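Local coordinates for molybdopterin synthase catalytic subunit (Homo sapiens, PDB 5MPO), which is the catalytic subunit of molybdopterin synthase, which puts two sulfur atoms into precursor Z to form the dithiolene of molybdopterin, at residues P41-I46 with A113-H118; A45-V50 with A120-A125. One frame throughout, in Å; residues are numbered along the deposited sequence.

In the fold
The two interactions build outward from one strand. Residues 41-46 lead into strand 45-52 and pair with the end of strand 108-116 in interaction 1, and residues 45-50 of that strand meet the first turns of helix 119-136 in interaction 2. Their centres are about 8 Å apart, and they share Ala45 and Ile46. Because helix 119-136 directly follows strand 108-116, the chain first pairs beside strand 45-52 and then turns back to cover one face of the same sheet. Strand 45-52 is outermost in the four-stranded mixed sheet within its own chain, but it pairs with a strand of the second subunit, so both contacts lie beside the dimer interface.

Interaction 1 of 2, residues P41-I46 with A113-H118; sequences PLCGAI and AVSSAH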
loop_
_atom_site.group_PDB
_atom_site.type_symbol
_atom_site.label_atom_id
_atom_site.label_comp_id
_atom_site.label_asym_id
_atom_site.label_seq_id
_atom_site.Cartn_x
_atom_site.Cartn_y
_atom_site.Cartn_z
ATOM N N PRO C 41 10.985 14.882 -1.574
ATOM C CA PRO C 41 12.003 14.751 -2.637
ATOM C C PRO C 41 13.090 13.741 -2.288
ATOM O O PRO C 41 13.751 13.238 -3.161
ATOM C CB PRO C 41 12.578 16.167 -2.763
ATOM C CG PRO C 41 12.306 16.825 -1.437
ATOM C CD PRO C 41 11.070 16.184 -0.880
ATOM N N LEU C 42 13.261 13.426 -1.020
ATOM C CA LEU C 42 14.178 12.356 -0.639
ATOM C C LEU C 42 13.557 10.966 -0.749
ATOM O O LEU C 42 14.246 10.008 -0.490
ATOM C CB LEU C 42 14.653 12.551 0.790
ATOM C CG LEU C 42 15.367 13.892 1.036
ATOM C CD1 LEU C 42 15.249 14.289 2.507
ATOM C CD2 LEU C 42 16.828 13.856 0.575
ATOM N N CYS C 43 12.276 10.863 -1.122
ATOM C CA CYS C 43 11.542 9.612 -1.092
ATOM C C CYS C 43 11.115 9.195 -2.469
ATOM O O CYS C 43 10.588 10.010 -3.240
ATOM C CB CYS C 43 10.313 9.729 -0.178
ATOM S SG CYS C 43 10.859 9.686 1.542
ATOM N N GLY C 44 11.367 7.917 -2.750
ATOM C CA GLY C 44 10.975 7.235 -3.967
ATOM C C GLY C 44 9.725 6.384 -3.858
ATOM O O GLY C 44 9.160 6.006 -4.881
ATOM N N ALA C 45 9.278 6.082 -2.641
ATOM C CA ALA C 45 8.139 5.153 -2.453
ATOM C C ALA C 45 7.122 5.666 -1.412
ATOM O O ALA C 45 7.497 6.106 -0.337
ATOM C CB ALA C 45 8.647 3.777 -2.050
ATOM N N ILE C 46 5.850 5.587 -1.765
ATOM C CA ILE C 46 4.750 5.852 -0.873
ATOM C C ILE C 46 3.872 4.638 -0.940
ATOM O O ILE C 46 3.445 4.287 -2.057
ATOM C CB ILE C 46 3.947 7.064 -1.355
ATOM C CG1 ILE C 46 4.855 8.293 -1.341
ATOM C CG2 ILE C 46 2.718 7.295 -0.490
ATOM C CD1 ILE C 46 4.178 9.550 -1.835
ATOM N N ALA C 113 -0.609 6.290 5.119
ATOM C CA ALA C 113 0.401 6.466 4.127
ATOM C C ALA C 113 1.794 6.557 4.792
ATOM O O ALA C 113 1.932 7.180 5.834
ATOM C CB ALA C 113 0.100 7.727 3.336
ATOM N N VAL C 114 2.806 5.972 4.146
ATOM C CA VAL C 114 4.205 6.059 4.558
ATOM C C VAL C 114 5.078 6.303 3.366
ATOM O O VAL C 114 4.905 5.618 2.359
ATOM C CB VAL C 114 4.696 4.736 5.229
ATOM C CG1 VAL C 114 6.140 4.896 5.704
ATOM C CG2 VAL C 114 3.806 4.384 6.412
ATOM N N SER C 115 6.020 7.244 3.486
ATOM C CA SER C 115 7.065 7.480 2.441
ATOM C C SER C 115 8.438 7.070 2.921
ATOM O O SER C 115 8.761 7.236 4.073
ATOM C CB SER C 115 7.134 8.963 2.015
ATOM O OG SER C 115 7.376 9.820 3.142
ATOM N N SER C 116 9.260 6.554 2.034
ATOM C CA SER C 116 10.668 6.253 2.363
ATOM C C SER C 116 11.503 6.267 1.071
ATOM O O SER C 116 10.964 6.335 -0.021
ATOM C CB SER C 116 10.792 4.874 3.016
ATOM O OG SER C 116 10.225 3.901 2.154
ATOM N N ALA C 117 12.809 6.155 1.223
ATOM C CA ALA C 117 13.739 6.140 0.085
ATOM C C ALA C 117 13.523 4.918 -0.817
ATOM O O ALA C 117 13.437 5.101 -2.074
ATOM C CB ALA C 117 15.208 6.288 0.555
ATOM N N HIS C 118 13.384 3.728 -0.204
ATOM C CA HIS C 118 13.082 2.475 -0.928
ATOM C C HIS C 118 11.795 1.717 -0.431
ATOM O O HIS C 118 11.286 1.916 0.667
ATOM C CB HIS C 118 14.314 1.550 -0.921
ATOM C CG HIS C 118 15.561 2.151 -1.542
ATOM N ND1 HIS C 118 15.619 2.594 -2.850
ATOM C CD2 HIS C 118 16.811 2.334 -1.040
ATOM C CE1 HIS C 118 16.837 3.033 -3.121
ATOM N NE2 HIS C 118 17.577 2.893 -2.038
#
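The Cys43 side chain lies over the backbone of Ser116, with SG 3.5 Å from Ser116 CA. The same sulfur comes within 3.8 Å of Ser115 CB, so it covers the junction between two residues of the opposing strand. The first torsion sets this up: SG is anti to its own carbonyl carbon (chi1 -75°) and beside the backbone N. A small, polarisable thiol suits this buried place, where it meets mainly backbone. Ser115 OG turns to other partners, hydrogen-bonding Val38 O and His93 N, which satisfies a buried hydroxyl.

The main-chain bonds converge on Ser116. Ala45 N donates to Ser116 O at 3.1 Å, almost in line with the carbonyl (C=O...N 170°), while Ser116 N returns a bond of 3.0 Å to Ala45 O. A second, weak bond reaches Ser116 O from Gly44 N, so two successive amides share one acceptor. Having no side chain, Gly44 fits where the carbonyl oxygen of Ala117 also draws close. In the next, non-hydrogen-bonded pair, Ile46 CG1 packs on Ser115 CB at 4.1 Å, on the face covered by helix 31-38. Ala45 and Ser116 point to the other face, toward helix 119-136; the methyl of Ala45 is small enough to fit there while also meeting Phe49 of the second subunit. Ser116 OG is used locally, bonding His118 O at 2.7 Å from a position tilted 32° out of that carbonyl's plane, which ties the strand end to the turn carrying His118, a predicted substrate-binding residue.

With Gly44 and Ala45 both opposite Ser116, the arrangement is a classic beta bulge, here at the start of an antiparallel strand pair.

Interaction 2 of 2, residues A45-V50 with A120-A125; sequences AISLFV and AASLEA
The peptide group joining Ser122 to Leu123 turns one flat face to the strand, and Ser47 lies over that face: its CB sits 3.4 Å from Ser122 O and its OG 3.2 Å from Leu123 N. Since the hydroxyl is above the amide and not in line with its N-H, this approach is packing and no hydrogen bond. Around the hydroxyl, Ser122 OG stands on one flank and the Leu123 side chain on another, with Leu123 CD2 3.4 Å from Ser47 OG.

The polar link is between the two hydroxyls, Ser47 OG and Ser122 OG, which hydrogen-bond at 2.7 Å; either could be the donor. Ser122 OG lies between its own backbone N and carbonyl carbon (chi1 83°), a setting that also lets it hydrogen-bond Arg119 O one turn back in the helix. The buried hydroxyl thus has two partners, one in the helix and one on the strand. The Ala45 methyl fills in beside it, 3.9 Å from Ser122 OG.

Serine and alanine suit this place because they are small: the helix and strand axes come within 7.1 Å and run nearly parallel, 15° apart. Further along, larger residues take over, with Phe49 packing on Val126 and Ile130 of the same helix. Ser47 also touches Phe49 of the second subunit, whose strand continues the sheet.

The contact is an alpha/beta layer packing, a helix laid along a sheet strand, and belongs to the alpha/beta hammerhead fold of MoaE proteins.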
loop_
_atom_site.group_PDB
_atom_site.type_symbol
_atom_site.label_atom_id
_atom_site.label_comp_id
_atom_site.label_asym_id
_atom_site.label_seq_id
_atom_site.Cartn_x
_atom_site.Cartn_y
_atom_site.Cartn_z
ATOM N N ALA C 45 9.278 6.082 -2.641
ATOM C CA ALA C 45 8.139 5.153 -2.453
ATOM C C ALA C 45 7.122 5.666 -1.412
ATOM O O ALA C 45 7.497 6.106 -0.337
ATOM C CB ALA C 45 8.647 3.777 -2.050
ATOM N N ILE C 46 5.850 5.587 -1.765
ATOM C CA ILE C 46 4.750 5.852 -0.873
ATOM C C ILE C 46 3.872 4.638 -0.940
ATOM O O ILE C 46 3.445 4.287 -2.057
ATOM C CB ILE C 46 3.947 7.064 -1.355
ATOM C CG1 ILE C 46 4.855 8.293 -1.341
ATOM C CG2 ILE C 46 2.718 7.295 -0.490
ATOM C CD1 ILE C 46 4.178 9.550 -1.835
ATOM N N SER C 47 3.649 3.965 0.204
ATOM C CA SER C 47 2.601 2.941 0.254
ATOM C C SER C 47 1.433 3.565 0.939
ATOM O O SER C 47 1.622 4.391 1.808
ATOM C CB SER C 47 3.042 1.648 0.955
ATOM O OG SER C 47 4.164 1.116 0.256
ATOM N N LEU C 48 0.232 3.171 0.546
ATOM C CA LEU C 48 -1.000 3.610 1.202
ATOM C C LEU C 48 -1.940 2.454 1.441
ATOM O O LEU C 48 -1.942 1.483 0.684
ATOM C CB LEU C 48 -1.751 4.659 0.386
ATOM C CG LEU C 48 -1.036 5.985 0.172
ATOM C CD1 LEU C 48 -0.510 6.038 -1.233
ATOM C CD2 LEU C 48 -1.968 7.148 0.371
ATOM N N PHE C 49 -2.686 2.547 2.549
ATOM C CA PHE C 49 -3.764 1.614 2.835
ATOM C C PHE C 49 -5.032 2.427 3.030
ATOM O O PHE C 49 -5.019 3.443 3.716
ATOM C CB PHE C 49 -3.518 0.711 4.071
ATOM C CG PHE C 49 -4.716 -0.161 4.372
ATOM C CD1 PHE C 49 -4.990 -1.292 3.592
ATOM C CD2 PHE C 49 -5.653 0.215 5.346
ATOM C CE1 PHE C 49 -6.149 -2.058 3.828
ATOM C CE2 PHE C 49 -6.810 -0.543 5.602
ATOM C CZ PHE C 49 -7.064 -1.675 4.830
ATOM N N VAL C 50 -6.122 1.979 2.434
ATOM C CA VAL C 50 -7.385 2.701 2.510
ATOM C C VAL C 50 -8.411 1.678 2.883
ATOM O O VAL C 50 -8.520 0.649 2.198
ATOM C CB VAL C 50 -7.756 3.340 1.188
ATOM C CG1 VAL C 50 -9.107 4.042 1.276
ATOM C CG2 VAL C 50 -6.649 4.276 0.732
ATOM N N ALA C 120 10.417 -1.447 0.254
ATOM C CA ALA C 120 10.113 -2.440 1.273
ATOM C C ALA C 120 9.694 -1.772 2.626
ATOM O O ALA C 120 8.802 -2.205 3.313
ATOM C CB ALA C 120 11.320 -3.338 1.489
ATOM N N ALA C 121 10.370 -0.701 2.963
ATOM C CA ALA C 121 10.139 -0.002 4.193
ATOM C C ALA C 121 8.733 0.556 4.230
ATOM O O ALA C 121 8.009 0.352 5.192
ATOM C CB ALA C 121 11.147 1.109 4.317
ATOM N N SER C 122 8.335 1.206 3.149
ATOM C CA SER C 122 7.031 1.826 3.072
ATOM C C SER C 122 5.915 0.770 3.071
ATOM O O SER C 122 4.916 0.953 3.762
ATOM C CB SER C 122 6.949 2.748 1.861
ATOM O OG SER C 122 6.634 1.993 0.705
ATOM N N LEU C 123 6.103 -0.347 2.369
ATOM C CA LEU C 123 5.087 -1.422 2.348
ATOM C C LEU C 123 4.994 -2.123 3.663
ATOM O O LEU C 123 3.927 -2.403 4.126
ATOM C CB LEU C 123 5.439 -2.486 1.333
ATOM C CG LEU C 123 5.336 -2.008 -0.123
ATOM C CD1 LEU C 123 6.348 -2.735 -1.049
ATOM C CD2 LEU C 123 3.877 -2.173 -0.586
ATOM N N GLU C 124 6.124 -2.456 4.245
ATOM C CA GLU C 124 6.111 -3.145 5.523
ATOM C C GLU C 124 5.562 -2.264 6.662
ATOM O O GLU C 124 4.827 -2.756 7.492
ATOM C CB GLU C 124 7.506 -3.665 5.861
ATOM C CG GLU C 124 7.925 -4.839 4.947
ATOM C CD GLU C 124 9.323 -5.390 5.226
ATOM O OE1 GLU C 124 9.911 -5.086 6.252
ATOM O OE2 GLU C 124 9.859 -6.140 4.392
ATOM N N ALA C 125 5.907 -0.979 6.688
ATOM C CA ALA C 125 5.463 -0.087 7.734
ATOM C C ALA C 125 3.951 0.162 7.639
ATOM O O ALA C 125 3.273 0.249 8.655
ATOM C CB ALA C 125 6.237 1.217 7.700
#